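Local coordinates for protein carbohydrate binding module E1 (Uncultured bacterium, PDB 5KLE) that binds cellopentaose as a carbohydrate-binding module and probably recognises cellulose-type beta-glucan chains, at residues 29-34 with 81-86. Numbering follows the deposited sequence.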
loop_
_atom_site.group_PDB
_atom_site.type_symbol
_atom_site.label_atom_id
_atom_site.label_comp_id
_atom_site.label_asym_id
_atom_site.label_seq_id
_atom_site.Cartn_x
_atom_site.Cartn_y
_atom_site.Cartn_z
ATOM N N ASP A 29 -5.258 7.689 0.589
ATOM C CA ASP A 29 -4.129 7.818 -0.331
ATOM C C ASP A 29 -4.176 6.718 -1.390
ATOM O O ASP A 29 -4.744 5.647 -1.172
ATOM C CB ASP A 29 -2.798 7.681 0.436
ATOM C CG ASP A 29 -2.356 8.959 1.155
ATOM O OD1 ASP A 29 -2.861 10.072 0.862
ATOM O OD2 ASP A 29 -1.461 8.819 2.023
ATOM N N CYS A 30 -3.576 7.003 -2.555
ATOM C CA CYS A 30 -3.459 6.082 -3.683
ATOM C C CYS A 30 -1.987 6.060 -4.084
ATOM O O CYS A 30 -1.482 7.052 -4.636
ATOM C CB CYS A 30 -4.329 6.585 -4.835
ATOM S SG CYS A 30 -4.137 5.565 -6.343
ATOM N N ILE A 31 -1.295 4.960 -3.759
ATOM C CA ILE A 31 0.164 4.881 -3.826
ATOM C C ILE A 31 0.553 4.086 -5.071
ATOM O O ILE A 31 0.098 2.940 -5.251
ATOM C CB ILE A 31 0.725 4.146 -2.593
ATOM C CG1 ILE A 31 0.099 4.652 -1.293
ATOM C CG2 ILE A 31 2.296 4.220 -2.588
ATOM C CD1 ILE A 31 0.360 6.027 -1.067
ATOM N N LYS A 32 1.468 4.623 -5.885
ATOM C CA LYS A 32 2.080 3.862 -6.967
ATOM C C LYS A 32 3.316 3.156 -6.410
ATOM O O LYS A 32 4.136 3.781 -5.728
ATOM C CB LYS A 32 2.523 4.801 -8.089
ATOM C CG LYS A 32 3.170 4.087 -9.284
ATOM C CD LYS A 32 3.701 5.083 -10.327
ATOM C CE LYS A 32 4.324 4.369 -11.507
ATOM N NZ LYS A 32 4.591 5.383 -12.595
ATOM N N TYR A 33 3.460 1.866 -6.723
ATOM C CA TYR A 33 4.667 1.125 -6.343
ATOM C C TYR A 33 5.001 0.146 -7.454
ATOM O O TYR A 33 4.155 -0.687 -7.813
ATOM C CB TYR A 33 4.453 0.340 -5.037
ATOM C CG TYR A 33 5.674 -0.441 -4.608
ATOM C CD1 TYR A 33 6.847 0.218 -4.259
ATOM C CD2 TYR A 33 5.680 -1.848 -4.584
ATOM C CE1 TYR A 33 7.989 -0.493 -3.901
ATOM C CE2 TYR A 33 6.835 -2.581 -4.204
ATOM C CZ TYR A 33 7.989 -1.886 -3.880
ATOM O OH TYR A 33 9.149 -2.534 -3.486
ATOM N N ASN A 34 6.245 0.188 -7.950
ATOM C CA ASN A 34 6.691 -0.790 -8.934
ATOM C C ASN A 34 7.352 -1.979 -8.228
ATOM O O ASN A 34 8.360 -1.805 -7.535
ATOM C CB ASN A 34 7.648 -0.152 -9.947
ATOM C CG ASN A 34 8.067 -1.123 -11.017
ATOM O OD1 ASN A 34 9.010 -1.901 -10.827
ATOM N ND2 ASN A 34 7.373 -1.094 -12.159
ATOM N N ILE A 81 -2.051 1.062 -5.042
ATOM C CA ILE A 81 -2.478 0.556 -3.740
ATOM C C ILE A 81 -3.245 1.664 -3.014
ATOM O O ILE A 81 -2.663 2.708 -2.643
ATOM C CB ILE A 81 -1.272 0.062 -2.936
ATOM C CG1 ILE A 81 -0.482 -0.925 -3.823
ATOM C CG2 ILE A 81 -1.733 -0.570 -1.627
ATOM C CD1 ILE A 81 0.684 -1.621 -3.146
ATOM N N LYS A 82 -4.557 1.458 -2.825
ATOM C CA LYS A 82 -5.396 2.402 -2.080
ATOM C C LYS A 82 -5.360 2.066 -0.592
ATOM O O LYS A 82 -5.548 0.897 -0.203
ATOM C CB LYS A 82 -6.850 2.353 -2.562
ATOM C CG LYS A 82 -7.714 3.368 -1.793
ATOM C CD LYS A 82 -9.026 3.647 -2.477
ATOM C CE LYS A 82 -9.776 4.752 -1.703
ATOM N NZ LYS A 82 -11.173 4.805 -2.161
ATOM N N ILE A 83 -5.165 3.092 0.241
ATOM C CA ILE A 83 -5.280 2.951 1.696
ATOM C C ILE A 83 -6.756 3.128 2.055
ATOM O O ILE A 83 -7.309 4.229 2.000
ATOM C CB ILE A 83 -4.367 3.917 2.458
ATOM C CG1 ILE A 83 -2.934 3.765 1.938
ATOM C CG2 ILE A 83 -4.414 3.593 3.966
ATOM C CD1 ILE A 83 -1.895 4.541 2.711
ATOM N N VAL A 84 -7.403 2.020 2.390
ATOM C CA VAL A 84 -8.846 2.005 2.584
ATOM C C VAL A 84 -9.210 2.587 3.933
ATOM O O VAL A 84 -10.202 3.322 4.060
ATOM C CB VAL A 84 -9.367 0.565 2.415
ATOM C CG1 VAL A 84 -10.851 0.519 2.787
ATOM C CG2 VAL A 84 -9.177 0.116 0.957
ATOM N N SER A 85 -8.441 2.259 4.972
ATOM C CA SER A 85 -8.788 2.699 6.315
ATOM C C SER A 85 -7.505 2.821 7.119
ATOM O O SER A 85 -6.539 2.079 6.898
ATOM C CB SER A 85 -9.759 1.723 6.994
ATOM O OG SER A 85 -9.173 0.445 7.164
ATOM N N ALA A 86 -7.519 3.764 8.074
ATOM C CA ALA A 86 -6.471 3.992 9.075
ATOM C C ALA A 86 -6.943 5.156 9.939
ATOM O O ALA A 86 -7.400 6.169 9.393
ATOM C CB ALA A 86 -5.125 4.369 8.407
#
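Ile83 meets Asp29 below its flat carboxylate: the terminal methyl CD1 of Ile83 lies alongside Asp29 CB at 4.0 Å. The buried carboxylate itself bonds outside this strand pair. OD2 takes a salt bridge from Lys15 and a bond from Val26 N, and OD1 is held by Asn14 ND2. Ile83 CG1 sits beside its own backbone N (chi1 -53°), which turns the branch towards Asp29 CB. More loosely, Ile83 CD1 is 4.5 Å from Ile31 CG1.

Three nearly straight backbone bonds join the segments. Ile31 N bonds to Ile81 O at 2.9 Å. Ile31 CG1 also meets this oxygen, 3.6 Å from Ile81 O. Asp29 O accepts Ile83 N at 2.9 Å. Lys82 CA makes a CA-H...O contact with the same acceptor, 3.4 Å from Asp29 O. The third backbone bond runs from Ile81 N to Ile31 O at 2.9 Å. Ile31 and Ile81 are thus an antiparallel hydrogen-bonded pair, and Cys30 and Lys82 the adjoining non-hydrogen-bonded one.

These two strands lie in the middle of one sheet of a two-sheet beta-sandwich. Ile31, Ile81 and Ile83 face the second sheet, where Ile31 and Ile81 touch Phe94 and Ile83 touches Ala25. Lys93, next to Phe94 on strand 90-96, belongs to the glycan pocket. Cys30 and Lys82 lie on the other face. Cys30 is joined to Cys8 by a disulfide, and the extended Lys82 chain carries NZ to Ala6 O, so both link the sheet to the N-terminal segment. Past Ile83, Val84 and Ser85 both face Ser51 in a classic beta bulge.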